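Beta-galactosidase (PDB 5MUJ) probably hydrolyses glycosidic linkages in a side chain of the plant pectin rhamnogalacturonan II, as a glycoside hydrolase of a gut bacterium. Local coordinates at residues G89-I94 against L106-S111. Residues are numbered along the deposited sequence; the frame is centred on the assembly and turned at random.
Sequences GYETWI and LGRVLS
Thr92 O accepts two backbone N-H groups from one face of its carbonyl plane: Val109 N at 2.8 Å and Leu110 N, longer, at 3.2 Å. Both face Thr92, a classic beta bulge where the outer strand turns a corner; Thr92 N returns a bond to Leu110 O. Beyond the bulge, Ile94 pairs with Gly107, whose backbone angles suit only glycine. On one side of the hairpin, the Arg108 chain, extended from CG to NE (chi3 -176°), runs alongside Trp93, with CG 3.8 Å from the centroid of the indole six-membered ring in a CH-pi contact; Trp93 CZ2 lies over one face of the guanidinium, whose plane is turned 36° from the ring. Arg108 NE gives Glu91 OE1 a nearly straight hydrogen bond (2.9 Å, 173°), part of a salt bridge, from above the carboxylate plane, and a water joins OE1 to Arg108 NH2. Strands 90-97 and 104-110 are the third and outermost strands of a blade of the five-bladed beta-propeller. With an alanine in place of Trp93, the arginine chain would probably lose the ring it lies along and swing more freely from Glu91. Across the sheet, Val109 CG1 packs on Ile94 CG2 (3.7 Å), while Thr92 OG1 bonds to Arg122 O and Gly124 N of the following blade.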
ATOM      1  N   GLY A  89      12.505  11.948   5.645  1.00 13.43           N
ATOM      2  CA  GLY A  89      11.185  11.370   5.499  1.00 12.02           C
ATOM      3  C   GLY A  89      10.895  10.885   4.085  1.00 11.05           C
ATOM      4  O   GLY A  89      11.788  10.792   3.272  1.00 12.70           O
ATOM      5  N   TYR A  90       9.645  10.557   3.826  1.00 11.04           N
ATOM      6  CA  TYR A  90       9.165  10.121   2.538  1.00 11.41           C
ATOM      7  C   TYR A  90       9.055  11.191   1.460  1.00 10.19           C
ATOM      8  O   TYR A  90       8.552  12.297   1.717  1.00 13.04           O
ATOM      9  CB  TYR A  90       7.807   9.459   2.694  1.00 11.63           C
ATOM     10  CG  TYR A  90       7.765   8.061   3.284  1.00 12.06           C
ATOM     11  CD1 TYR A  90       8.786   7.135   3.055  1.00 10.86           C
ATOM     12  CD2 TYR A  90       6.658   7.641   4.011  1.00 11.79           C
ATOM     13  CE1 TYR A  90       8.723   5.841   3.547  1.00 11.06           C
ATOM     14  CE2 TYR A  90       6.593   6.366   4.546  1.00 12.57           C
ATOM     15  CZ  TYR A  90       7.624   5.461   4.310  1.00 13.27           C
ATOM     16  OH  TYR A  90       7.554   4.192   4.802  1.00 14.00           O
ATOM     17  N   GLU A  91       9.537  10.838   0.241  1.00 10.56           N
ATOM     18  CA  GLU A  91       9.056  11.414  -1.030  1.00 10.14           C
ATOM     19  C   GLU A  91       8.488  10.318  -1.927  1.00 10.31           C
ATOM     20  O   GLU A  91       8.745   9.145  -1.704  1.00 11.00           O
ATOM     21  CB  GLU A  91      10.157  12.208  -1.779  1.00 10.17           C
ATOM     22  CG  GLU A  91      10.685  13.409  -1.016  1.00 11.48           C
ATOM     23  CD  GLU A  91      11.689  14.216  -1.777  1.00 10.96           C
ATOM     24  OE1 GLU A  91      12.756  13.647  -2.173  1.00 12.88           O
ATOM     25  OE2 GLU A  91      11.381  15.389  -2.022  1.00 10.98           O
ATOM     26  N   THR A  92       7.684  10.724  -2.900  1.00  9.68           N
ATOM     27  CA  THR A  92       7.067   9.793  -3.797  1.00 10.23           C
ATOM     28  C   THR A  92       7.682  10.043  -5.178  1.00  9.94           C
ATOM     29  O   THR A  92       7.786  11.173  -5.675  1.00 11.32           O
ATOM     30  CB  THR A  92       5.571   9.951  -3.841  1.00  9.33           C
ATOM     31  OG1 THR A  92       5.052   9.900  -2.503  1.00 11.62           O
ATOM     32  CG2 THR A  92       4.893   8.857  -4.674  1.00  9.08           C
ATOM     33  N   TRP A  93       8.059   8.914  -5.772  1.00  9.02           N
ATOM     34  CA  TRP A  93       8.683   8.852  -7.103  1.00  9.12           C
ATOM     35  C   TRP A  93       7.781   8.008  -8.021  1.00 10.70           C
ATOM     36  O   TRP A  93       6.892   7.257  -7.609  1.00 11.75           O
ATOM     37  CB  TRP A  93      10.086   8.226  -6.997  1.00  9.74           C
ATOM     38  CG  TRP A  93      11.081   8.998  -6.227  1.00 11.08           C
ATOM     39  CD1 TRP A  93      11.047   9.264  -4.873  1.00 13.40           C
ATOM     40  CD2 TRP A  93      12.267   9.610  -6.705  1.00 10.72           C
ATOM     41  NE1 TRP A  93      12.134  10.015  -4.487  1.00 13.01           N
ATOM     42  CE2 TRP A  93      12.910  10.246  -5.598  1.00 11.26           C
ATOM     43  CE3 TRP A  93      12.855   9.700  -7.971  1.00 11.48           C
ATOM     44  CZ2 TRP A  93      14.101  10.947  -5.729  1.00 11.22           C
ATOM     45  CZ3 TRP A  93      14.014  10.408  -8.103  1.00 13.34           C
ATOM     46  CH2 TRP A  93      14.659  10.991  -7.010  1.00 11.33           C
ATOM     47  N   ILE A  94       8.127   8.078  -9.287  1.00 10.90           N
ATOM     48  CA  ILE A  94       7.452   7.301 -10.357  1.00 10.76           C
ATOM     49  C   ILE A  94       8.484   6.634 -11.296  1.00 10.85           C
ATOM     50  O   ILE A  94       9.497   7.230 -11.637  1.00 12.22           O
ATOM     51  CB  ILE A  94       6.382   8.138 -11.103  1.00 12.28           C
ATOM     52  CG1 ILE A  94       5.411   7.258 -11.876  1.00 13.18           C
ATOM     53  CG2 ILE A  94       7.008   9.159 -12.054  1.00 10.95           C
ATOM     54  CD1 ILE A  94       4.203   7.986 -12.412  1.00 13.79           C
ATOM     55  N   LEU A 106      11.739   7.757 -13.162  1.00 12.29           N
ATOM     56  CA  LEU A 106      11.604   9.005 -13.909  1.00 12.38           C
ATOM     57  C   LEU A 106      11.873  10.260 -13.090  1.00 12.17           C
ATOM     58  O   LEU A 106      12.360  11.247 -13.655  1.00 13.37           O
ATOM     59  CB  LEU A 106      10.223   9.107 -14.543  1.00 13.70           C
ATOM     60  CG  LEU A 106       9.842   8.063 -15.585  1.00 12.48           C
ATOM     61  CD1 LEU A 106       8.412   8.192 -16.084  1.00 15.29           C
ATOM     62  CD2 LEU A 106      10.750   8.152 -16.821  1.00 13.32           C
ATOM     63  N   GLY A 107      11.561  10.232 -11.789  1.00 14.19           N
ATOM     64  CA  GLY A 107      11.687  11.415 -10.922  1.00 13.29           C
ATOM     65  C   GLY A 107      10.519  11.456  -9.974  1.00 13.16           C
ATOM     66  O   GLY A 107       9.666  10.564  -9.978  1.00 13.71           O
ATOM     67  N   ARG A 108      10.514  12.537  -9.189  1.00 11.36           N
ATOM     68  CA  ARG A 108       9.515  12.737  -8.133  1.00 11.45           C
ATOM     69  C   ARG A 108       8.147  13.205  -8.620  1.00 11.38           C
ATOM     70  O   ARG A 108       8.033  13.983  -9.591  1.00 13.74           O
ATOM     71  CB  ARG A 108      10.026  13.733  -7.092  1.00 12.75           C
ATOM     72  CG  ARG A 108      11.271  13.308  -6.321  1.00 13.27           C
ATOM     73  CD  ARG A 108      11.860  14.519  -5.669  1.00 14.03           C
ATOM     74  NE  ARG A 108      13.103  14.331  -4.958  1.00 14.08           N
ATOM     75  CZ  ARG A 108      14.306  14.497  -5.464  1.00 12.91           C
ATOM     76  NH1 ARG A 108      14.487  14.739  -6.771  1.00 14.52           N
ATOM     77  NH2 ARG A 108      15.346  14.344  -4.673  1.00 12.55           N
ATOM     78  N   VAL A 109       7.107  12.709  -7.930  1.00 11.44           N
ATOM     79  CA  VAL A 109       5.741  13.224  -8.079  1.00 12.33           C
ATOM     80  C   VAL A 109       5.185  13.894  -6.821  1.00 12.48           C
ATOM     81  O   VAL A 109       4.201  14.640  -6.933  1.00 12.92           O
ATOM     82  CB  VAL A 109       4.755  12.138  -8.571  1.00 11.24           C
ATOM     83  CG1 VAL A 109       5.151  11.647  -9.960  1.00 12.01           C
ATOM     84  CG2 VAL A 109       4.691  10.972  -7.612  1.00 10.76           C
ATOM     85  N   LEU A 110       5.787  13.627  -5.660  1.00 11.43           N
ATOM     86  CA  LEU A 110       5.405  14.282  -4.354  1.00 10.24           C
ATOM     87  C   LEU A 110       6.697  14.515  -3.609  1.00 10.43           C
ATOM     88  O   LEU A 110       7.346  13.564  -3.155  1.00 11.55           O
ATOM     89  CB  LEU A 110       4.450  13.441  -3.499  1.00 12.37           C
ATOM     90  CG  LEU A 110       2.949  13.373  -3.654  1.00 15.10           C
ATOM     91  CD1 LEU A 110       2.378  12.844  -2.330  1.00 16.29           C
ATOM     92  CD2 LEU A 110       2.281  14.689  -3.976  1.00 13.22           C
ATOM     93  N   SER A 111       7.086  15.785  -3.510  1.00 10.60           N
ATOM     94  CA  SER A 111       8.382  16.180  -2.976  1.00 10.71           C
ATOM     95  C   SER A 111       8.180  16.847  -1.607  1.00 10.39           C
ATOM     96  O   SER A 111       7.098  17.333  -1.324  1.00 12.62           O
ATOM     97  CB  SER A 111       9.022  17.178  -3.916  1.00 10.47           C
ATOM     98  OG  SER A 111       9.055  16.679  -5.246  1.00 13.36           O
TER
HETATM   99  O   HOH W   1      15.256  14.525  -1.675  1.00 13.98           O